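Local coordinates for protein SusD homolog (Bacteroides thetaiotaomicron, PDB 4MRU) that probably binds mucin O-glycans at the bacterial cell surface, as a SusD-like outer-membrane lipoprotein with a TPR-like helical fold, at residues Gln39-Gln44 against Phe83-Ser88; Leu443-Asn448 against Val453-Gly458. One frame throughout, in Å; residues are numbered along the deposited sequence.

Contact 1 (Gln39-Gln44 against Phe83-Ser88); sequences QEHLYQ and FTDVIS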
ATOM      1  N   GLN A  39     -11.146  -4.973 -10.589  1.00 20.22           N
ATOM      2  CA  GLN A  39     -12.080  -6.083 -10.559  1.00 22.66           C
ATOM      3  C   GLN A  39     -12.327  -6.483  -9.121  1.00 20.42           C
ATOM      4  O   GLN A  39     -11.368  -6.829  -8.419  1.00 20.20           O
ATOM      5  CB  GLN A  39     -11.532  -7.306 -11.309  1.00 25.83           C
ATOM      6  CG  GLN A  39     -11.142  -7.082 -12.758  1.00 34.44           C
ATOM      7  CD  GLN A  39     -10.175  -8.160 -13.280  1.00 43.28           C
ATOM      8  OE1 GLN A  39     -10.562  -8.945 -14.139  1.00 40.81           O
ATOM      9  NE2 GLN A  39      -8.913  -8.217 -12.738  1.00 26.94           N
ATOM     10  N   GLU A  40     -13.597  -6.525  -8.715  1.00 18.99           N
ATOM     11  CA  GLU A  40     -13.940  -6.774  -7.324  1.00 19.22           C
ATOM     12  C   GLU A  40     -13.468  -8.159  -6.885  1.00 21.01           C
ATOM     13  O   GLU A  40     -13.125  -8.369  -5.712  1.00 19.53           O
ATOM     14  CB  GLU A  40     -15.452  -6.609  -7.058  1.00 18.57           C
ATOM     15  CG  GLU A  40     -16.400  -7.563  -7.760  1.00 18.94           C
ATOM     16  CD  GLU A  40     -16.819  -7.162  -9.182  1.00 20.06           C
ATOM     17  OE1 GLU A  40     -16.185  -6.310  -9.844  1.00 22.98           O
ATOM     18  OE2 GLU A  40     -17.782  -7.765  -9.669  1.00 20.96           O
ATOM     19  N   HIS A  41     -13.446  -9.114  -7.795  1.00 22.04           N
ATOM     20  CA  HIS A  41     -13.060 -10.463  -7.402  1.00 18.01           C
ATOM     21  C   HIS A  41     -11.593 -10.486  -6.914  1.00 20.27           C
ATOM     22  O   HIS A  41     -11.271 -11.182  -5.964  1.00 22.26           O
ATOM     23  CB  HIS A  41     -13.250 -11.462  -8.530  1.00 19.97           C
ATOM     24  CG  HIS A  41     -12.826 -12.845  -8.148  1.00 20.50           C
ATOM     25  ND1 HIS A  41     -11.563 -13.327  -8.413  1.00 20.12           N
ATOM     26  CD2 HIS A  41     -13.477 -13.828  -7.482  1.00 20.14           C
ATOM     27  CE1 HIS A  41     -11.445 -14.551  -7.922  1.00 21.16           C
ATOM     28  NE2 HIS A  41     -12.588 -14.872  -7.330  1.00 22.37           N
ATOM     29  N   LEU A  42     -10.730  -9.735  -7.571  1.00 18.80           N
ATOM     30  CA  LEU A  42      -9.323  -9.602  -7.193  1.00 19.65           C
ATOM     31  C   LEU A  42      -9.157  -8.651  -5.989  1.00 18.67           C
ATOM     32  O   LEU A  42      -8.480  -8.977  -5.023  1.00 19.02           O
ATOM     33  CB  LEU A  42      -8.497  -9.149  -8.390  1.00 19.67           C
ATOM     34  CG  LEU A  42      -7.010  -8.872  -8.183  1.00 27.14           C
ATOM     35  CD1 LEU A  42      -6.298  -9.936  -7.364  1.00 28.24           C
ATOM     36  CD2 LEU A  42      -6.362  -8.728  -9.564  1.00 31.09           C
ATOM     37  N   TYR A  43      -9.847  -7.523  -6.021  1.00 15.90           N
ATOM     38  CA  TYR A  43      -9.834  -6.553  -4.927  1.00 16.14           C
ATOM     39  C   TYR A  43     -10.089  -7.224  -3.552  1.00 18.34           C
ATOM     40  O   TYR A  43      -9.406  -6.927  -2.563  1.00 14.87           O
ATOM     41  CB  TYR A  43     -10.838  -5.397  -5.192  1.00 17.16           C
ATOM     42  CG  TYR A  43     -10.693  -4.274  -4.201  1.00 18.16           C
ATOM     43  CD1 TYR A  43     -11.278  -4.361  -2.950  1.00 16.37           C
ATOM     44  CD2 TYR A  43      -9.965  -3.102  -4.512  1.00 18.90           C
ATOM     45  CE1 TYR A  43     -11.153  -3.330  -2.021  1.00 18.28           C
ATOM     46  CE2 TYR A  43      -9.787  -2.095  -3.555  1.00 17.69           C
ATOM     47  CZ  TYR A  43     -10.377  -2.217  -2.315  1.00 20.00           C
ATOM     48  OH  TYR A  43     -10.228  -1.228  -1.364  1.00 19.25           O
ATOM     49  N   GLN A  44     -11.112  -8.074  -3.453  1.00 18.08           N
ATOM     50  CA  GLN A  44     -11.510  -8.594  -2.125  1.00 17.57           C
ATOM     51  C   GLN A  44     -10.346  -9.305  -1.423  1.00 19.13           C
ATOM     52  O   GLN A  44     -10.153  -9.156  -0.236  1.00 21.34           O
ATOM     53  CB  GLN A  44     -12.747  -9.497  -2.214  1.00 18.16           C
ATOM     54  CG  GLN A  44     -12.513 -10.812  -2.934  1.00 19.81           C
ATOM     55  CD  GLN A  44     -13.789 -11.598  -3.126  1.00 20.85           C
ATOM     56  OE1 GLN A  44     -14.688 -11.578  -2.266  1.00 20.65           O
ATOM     57  NE2 GLN A  44     -13.881 -12.310  -4.251  1.00 20.86           N
ATOM     58  N   PHE A  83      -1.128 -13.150  -6.563  1.00 24.22           N
ATOM     59  CA  PHE A  83       0.091 -13.637  -7.246  1.00 20.04           C
ATOM     60  C   PHE A  83      -0.285 -14.082  -8.625  1.00 19.66           C
ATOM     61  O   PHE A  83       0.070 -13.435  -9.625  1.00 23.18           O
ATOM     62  CB  PHE A  83       0.755 -14.789  -6.457  1.00 19.88           C
ATOM     63  CG  PHE A  83       2.047 -15.303  -7.070  1.00 18.01           C
ATOM     64  CD1 PHE A  83       2.014 -16.288  -8.014  1.00 21.95           C
ATOM     65  CD2 PHE A  83       3.263 -14.809  -6.672  1.00 19.04           C
ATOM     66  CE1 PHE A  83       3.178 -16.769  -8.584  1.00 23.32           C
ATOM     67  CE2 PHE A  83       4.432 -15.266  -7.236  1.00 21.75           C
ATOM     68  CZ  PHE A  83       4.393 -16.246  -8.194  1.00 24.24           C
ATOM     69  N   THR A  84      -1.052 -15.164  -8.688  1.00 19.69           N
ATOM     70  CA  THR A  84      -1.339 -15.795  -9.964  1.00 22.38           C
ATOM     71  C   THR A  84      -2.218 -14.909 -10.864  1.00 22.83           C
ATOM     72  O   THR A  84      -1.937 -14.755 -12.041  1.00 22.92           O
ATOM     73  CB  THR A  84      -2.025 -17.150  -9.777  1.00 21.77           C
ATOM     74  OG1 THR A  84      -1.192 -18.021  -8.984  1.00 22.28           O
ATOM     75  CG2 THR A  84      -2.304 -17.825 -11.154  1.00 25.54           C
ATOM     76  N   ASP A  85      -3.295 -14.336 -10.327  1.00 21.97           N
ATOM     77  CA  ASP A  85      -4.166 -13.473 -11.159  1.00 22.68           C
ATOM     78  C   ASP A  85      -3.504 -12.161 -11.604  1.00 23.44           C
ATOM     79  O   ASP A  85      -3.635 -11.760 -12.768  1.00 20.82           O
ATOM     80  CB  ASP A  85      -5.489 -13.185 -10.435  1.00 25.26           C
ATOM     81  CG  ASP A  85      -6.319 -14.447 -10.229  1.00 27.73           C
ATOM     82  OD1 ASP A  85      -5.989 -15.492 -10.811  1.00 31.61           O
ATOM     83  OD2 ASP A  85      -7.278 -14.412  -9.439  1.00 27.77           O
ATOM     84  N   VAL A  86      -2.794 -11.499 -10.703  1.00 20.52           N
ATOM     85  CA  VAL A  86      -2.081 -10.286 -11.086  1.00 20.29           C
ATOM     86  C   VAL A  86      -1.097 -10.562 -12.220  1.00 21.02           C
ATOM     87  O   VAL A  86      -1.103  -9.869 -13.207  1.00 18.76           O
ATOM     88  CB  VAL A  86      -1.343  -9.630  -9.907  1.00 19.83           C
ATOM     89  CG1 VAL A  86      -0.615  -8.401 -10.371  1.00 24.36           C
ATOM     90  CG2 VAL A  86      -2.342  -9.192  -8.849  1.00 24.49           C
ATOM     91  N   ILE A  87      -0.269 -11.592 -12.067  1.00 20.55           N
ATOM     92  CA  ILE A  87       0.728 -11.907 -13.057  1.00 21.98           C
ATOM     93  C   ILE A  87       0.084 -12.392 -14.356  1.00 23.64           C
ATOM     94  O   ILE A  87       0.450 -11.897 -15.411  1.00 25.47           O
ATOM     95  CB  ILE A  87       1.738 -12.941 -12.501  1.00 22.99           C
ATOM     96  CG1 ILE A  87       2.609 -12.262 -11.442  1.00 25.48           C
ATOM     97  CG2 ILE A  87       2.583 -13.514 -13.624  1.00 28.27           C
ATOM     98  CD1 ILE A  87       3.470 -13.189 -10.604  1.00 25.34           C
ATOM     99  N   SER A  88      -0.896 -13.299 -14.302  1.00 22.46           N
ATOM    100  CA  SER A  88      -1.448 -13.862 -15.529  0.50 23.56           C
ATOM    101  C   SER A  88      -2.274 -12.833 -16.292  1.00 24.68           C
ATOM    102  O   SER A  88      -2.470 -12.963 -17.505  1.00 23.45           O
ATOM    103  CB  SER A  88      -2.294 -15.084 -15.219  0.50 25.79           C
ATOM    104  OG  SER A  88      -3.444 -14.704 -14.515  0.50 23.60           O
TER
HETATM  105  O   HOH W   1      -9.187 -12.419  -9.372  1.00 26.60           O

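Contact 2 (Leu443-Asn448 against Val453-Gly458); sequences LPVVVN and VSTEAG. With EDO (1,2-ethanediol), chain D.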
ATOM      1  N   LEU A 443      -2.410  -3.191  16.884  1.00 20.07           N
ATOM      2  CA  LEU A 443      -2.900  -4.112  17.860  1.00 18.91           C
ATOM      3  C   LEU A 443      -2.648  -5.540  17.409  1.00 21.17           C
ATOM      4  O   LEU A 443      -2.900  -5.891  16.229  1.00 19.29           O
ATOM      5  CB  LEU A 443      -4.409  -3.902  18.083  1.00 21.20           C
ATOM      6  CG  LEU A 443      -4.850  -2.545  18.635  1.00 20.72           C
ATOM      7  CD1 LEU A 443      -6.365  -2.466  18.783  1.00 19.43           C
ATOM      8  CD2 LEU A 443      -4.216  -2.292  19.978  1.00 21.05           C
ATOM      9  N   PRO A 444      -2.237  -6.393  18.347  1.00 18.95           N
ATOM     10  CA  PRO A 444      -1.975  -7.783  17.944  1.00 19.19           C
ATOM     11  C   PRO A 444      -3.282  -8.512  17.628  1.00 21.07           C
ATOM     12  O   PRO A 444      -4.326  -8.165  18.160  1.00 20.16           O
ATOM     13  CB  PRO A 444      -1.289  -8.381  19.170  1.00 18.17           C
ATOM     14  CG  PRO A 444      -1.850  -7.614  20.319  1.00 20.97           C
ATOM     15  CD  PRO A 444      -1.980  -6.184  19.780  1.00 19.90           C
ATOM     16  N   VAL A 445      -3.218  -9.518  16.761  1.00 21.86           N
ATOM     17  CA  VAL A 445      -4.369 -10.360  16.527  1.00 21.16           C
ATOM     18  C   VAL A 445      -4.697 -11.110  17.836  1.00 22.64           C
ATOM     19  O   VAL A 445      -3.824 -11.334  18.680  1.00 19.13           O
ATOM     20  CB  VAL A 445      -4.192 -11.378  15.373  1.00 19.24           C
ATOM     21  CG1 VAL A 445      -3.878 -10.660  14.073  1.00 18.38           C
ATOM     22  CG2 VAL A 445      -3.102 -12.397  15.707  1.00 20.96           C
ATOM     23  N   VAL A 446      -5.960 -11.506  17.969  1.00 21.11           N
ATOM     24  CA  VAL A 446      -6.371 -12.361  19.063  1.00 21.84           C
ATOM     25  C   VAL A 446      -6.169 -13.845  18.752  1.00 21.92           C
ATOM     26  O   VAL A 446      -5.587 -14.587  19.529  1.00 16.15           O
ATOM     27  CB  VAL A 446      -7.845 -12.076  19.398  1.00 22.26           C
ATOM     28  CG1 VAL A 446      -8.288 -12.982  20.518  1.00 22.06           C
ATOM     29  CG2 VAL A 446      -7.992 -10.587  19.744  1.00 18.56           C
ATOM     30  N   VAL A 447      -6.688 -14.259  17.603  1.00 20.75           N
ATOM     31  CA  VAL A 447      -6.597 -15.604  17.138  1.00 19.93           C
ATOM     32  C   VAL A 447      -5.481 -15.704  16.101  1.00 21.73           C
ATOM     33  O   VAL A 447      -5.612 -15.223  14.967  1.00 19.99           O
ATOM     34  CB  VAL A 447      -7.931 -16.036  16.526  1.00 20.80           C
ATOM     35  CG1 VAL A 447      -7.862 -17.491  16.102  1.00 26.58           C
ATOM     36  CG2 VAL A 447      -9.076 -15.872  17.527  1.00 24.69           C
ATOM     37  N   ASN A 448      -4.344 -16.257  16.525  1.00 19.18           N
ATOM     38  CA  ASN A 448      -3.185 -16.426  15.639  1.00 18.33           C
ATOM     39  C   ASN A 448      -3.152 -17.838  15.194  1.00 17.91           C
ATOM     40  O   ASN A 448      -2.639 -18.716  15.913  1.00 20.64           O
ATOM     41  CB  ASN A 448      -1.852 -16.034  16.321  1.00 19.30           C
ATOM     42  CG  ASN A 448      -0.677 -16.243  15.408  1.00 19.48           C
ATOM     43  OD1 ASN A 448      -0.797 -16.887  14.324  1.00 18.85           O
ATOM     44  ND2 ASN A 448       0.501 -15.787  15.853  1.00 18.54           N
ATOM     45  N   VAL A 453       4.124 -17.832  12.097  1.00 18.03           N
ATOM     46  CA  VAL A 453       3.852 -16.408  12.188  1.00 18.12           C
ATOM     47  C   VAL A 453       3.686 -16.031  13.656  1.00 20.90           C
ATOM     48  O   VAL A 453       2.881 -16.646  14.388  1.00 19.10           O
ATOM     49  CB  VAL A 453       2.573 -16.025  11.425  1.00 23.01           C
ATOM     50  CG1 VAL A 453       2.382 -14.506  11.426  1.00 23.28           C
ATOM     51  CG2 VAL A 453       2.604 -16.581  10.008  1.00 22.34           C
ATOM     52  N   SER A 454       4.448 -15.036  14.096  1.00 21.47           N
ATOM     53  CA  SER A 454       4.412 -14.613  15.499  1.00 24.09           C
ATOM     54  C   SER A 454       3.349 -13.544  15.721  1.00 19.81           C
ATOM     55  O   SER A 454       3.118 -12.637  14.884  1.00 22.53           O
ATOM     56  CB  SER A 454       5.784 -14.088  15.969  1.00 25.30           C
ATOM     57  OG  SER A 454       5.920 -12.713  15.629  1.00 35.52           O
ATOM     58  N   THR A 455       2.695 -13.600  16.871  1.00 20.24           N
ATOM     59  CA  THR A 455       1.730 -12.541  17.179  1.00 17.88           C
ATOM     60  C   THR A 455       2.402 -11.155  17.350  1.00 18.29           C
ATOM     61  O   THR A 455       1.839 -10.123  16.986  1.00 22.85           O
ATOM     62  CB  THR A 455       0.952 -12.901  18.429  1.00 19.27           C
ATOM     63  OG1 THR A 455       0.225 -14.105  18.184  1.00 19.30           O
ATOM     64  CG2 THR A 455      -0.025 -11.751  18.829  1.00 20.49           C
ATOM     65  N   GLU A 456       3.598 -11.156  17.907  1.00 20.15           N
ATOM     66  CA  GLU A 456       4.314  -9.928  18.227  1.00 24.03           C
ATOM     67  C   GLU A 456       4.818  -9.209  16.956  1.00 23.09           C
ATOM     68  O   GLU A 456       4.919  -7.994  16.939  1.00 22.95           O
ATOM     69  CB  GLU A 456       5.491 -10.226  19.168  1.00 26.28           C
ATOM     70  CG  GLU A 456       5.135 -10.885  20.523  1.00 35.88           C
ATOM     71  CD  GLU A 456       4.870 -12.411  20.512  1.00 39.64           C
ATOM     72  OE1 GLU A 456       5.008 -13.075  19.451  1.00 38.79           O
ATOM     73  OE2 GLU A 456       4.477 -12.962  21.573  1.00 34.63           O
ATOM     74  N   ALA A 457       5.137  -9.953  15.895  1.00 19.76           N
ATOM     75  CA  ALA A 457       5.682  -9.352  14.649  1.00 22.00           C
ATOM     76  C   ALA A 457       4.681  -9.300  13.497  1.00 22.45           C
ATOM     77  O   ALA A 457       4.826  -8.497  12.602  1.00 21.36           O
ATOM     78  CB  ALA A 457       6.941 -10.084  14.198  1.00 24.65           C
ATOM     79  N   GLY A 458       3.635 -10.120  13.536  1.00 20.18           N
ATOM     80  CA  GLY A 458       2.642 -10.117  12.480  1.00 20.01           C
ATOM     81  C   GLY A 458       3.074 -10.779  11.177  1.00 17.85           C
ATOM     82  O   GLY A 458       4.113 -11.447  11.124  1.00 19.84           O
TER
HETATM   83  C1  EDO D 602       4.520 -17.953  18.099  1.00 35.58           C
HETATM   84  O1  EDO D 602       5.274 -17.564  19.269  1.00 33.90           O
HETATM   85  C2  EDO D 602       3.179 -17.213  17.952  1.00 30.94           C
HETATM   86  O2  EDO D 602       3.155 -15.823  18.395  1.00 23.81           O
HETATM   87  O   HOH W   2      -0.675  -9.849  15.603  1.00 20.68           O

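Contact 1 (Gln39-Gln44 against Phe83-Ser88)
The His41 ring turns its edge toward Asp85, whose OD2 lies close to the ring plane, 4.4 Å from CE1. This is a helix-helix contact of the TPR-like SusD fold, between the start of helix 40-54, where Gln39 is the N-cap residue, and helix 81-100. At the same imidazole edge and in the plane sits a water, 2.7 Å from His41 ND1, which donates to Asp85 OD2 over 2.8 Å and so bridges two polar groups that do not bond directly. Phe45 meets the imidazole edge-to-face. On the other segment, the Phe83 ring has Ile87 CD1 over the centre of one face and meets Tyr125 edge-to-face. Aspartate suits the partly exposed side of this seam because its two oxygens divide the work: OD2 takes the water, OD1 a salt bridge to Lys80. Deeper in, the chemistry is apolar. Branched Val86 packs on Ile117, Met118 and Val121 of helix 104-125 as well as on Leu42, tying three helices together. A chi1 of 176° swings the Leu42 branch out toward helix 81-100, and a chi2 of 45° sets its CD2 4.1 Å from Val86 CG2, the two side chains crossing at about a right angle.

Contact 2 (Leu443-Asn448 against Val453-Gly458)
Asn448 ND2 spends both hydrogens across the contact, donating to Thr455 OG1 at 2.9 Å and to the Val453 carbonyl oxygen at 2.9 Å. Both bonds are nearly straight (165° and 168°) and both acceptors lie close to the amide plane, though ND2 sits above the Val453 carbonyl plane. OD1, at the other end of the amide, accepts from Gly450 N, so the group is fixed against flipping, as an asparagine's paired donor and acceptor allow. With an alanine here, Val453 O and Thr455 OG1 would probably lose their shared donor and Gly450 N its acceptor, so the turn between the segments would be less firmly held. Thr455 suits its place by being two-sided: with CG2 anti to the backbone N, the methyl meets Pro444 CB at 3.6 Å while OG1 faces the amide. A water links Val445 N to Thr455 O. Ser454 OG accepts from Ala457 N in an ST motif. Both segments belong to the long surface loop between helices 427-437 and 466-471, backed by Tyr72 and bound through Val446 and Val447 to the Gly297 backbone, with Leu443 N bonded to Asp263 of helix 262-270.

Contact 1 joins two helices and is partly buried, whereas contact 2 closes a single irregular loop on the surface; they share no element, and their nearest atoms are about 16 Å apart. The chemistry differs with place in the fold. Between the helices, most backbone groups bond along their own helix, apart from the first turn of 40-54, and side chains do the joining: a hydrophobic touch inside and a water bridge toward solvent, with no direct hydrogen bond across. Without regular structure, 443-448 and 453-458 are joined chiefly by an amide side chain that bonds to backbone as well as to a hydroxyl. Water enters both, linking side chains in contact 1 and backbone atoms in contact 2.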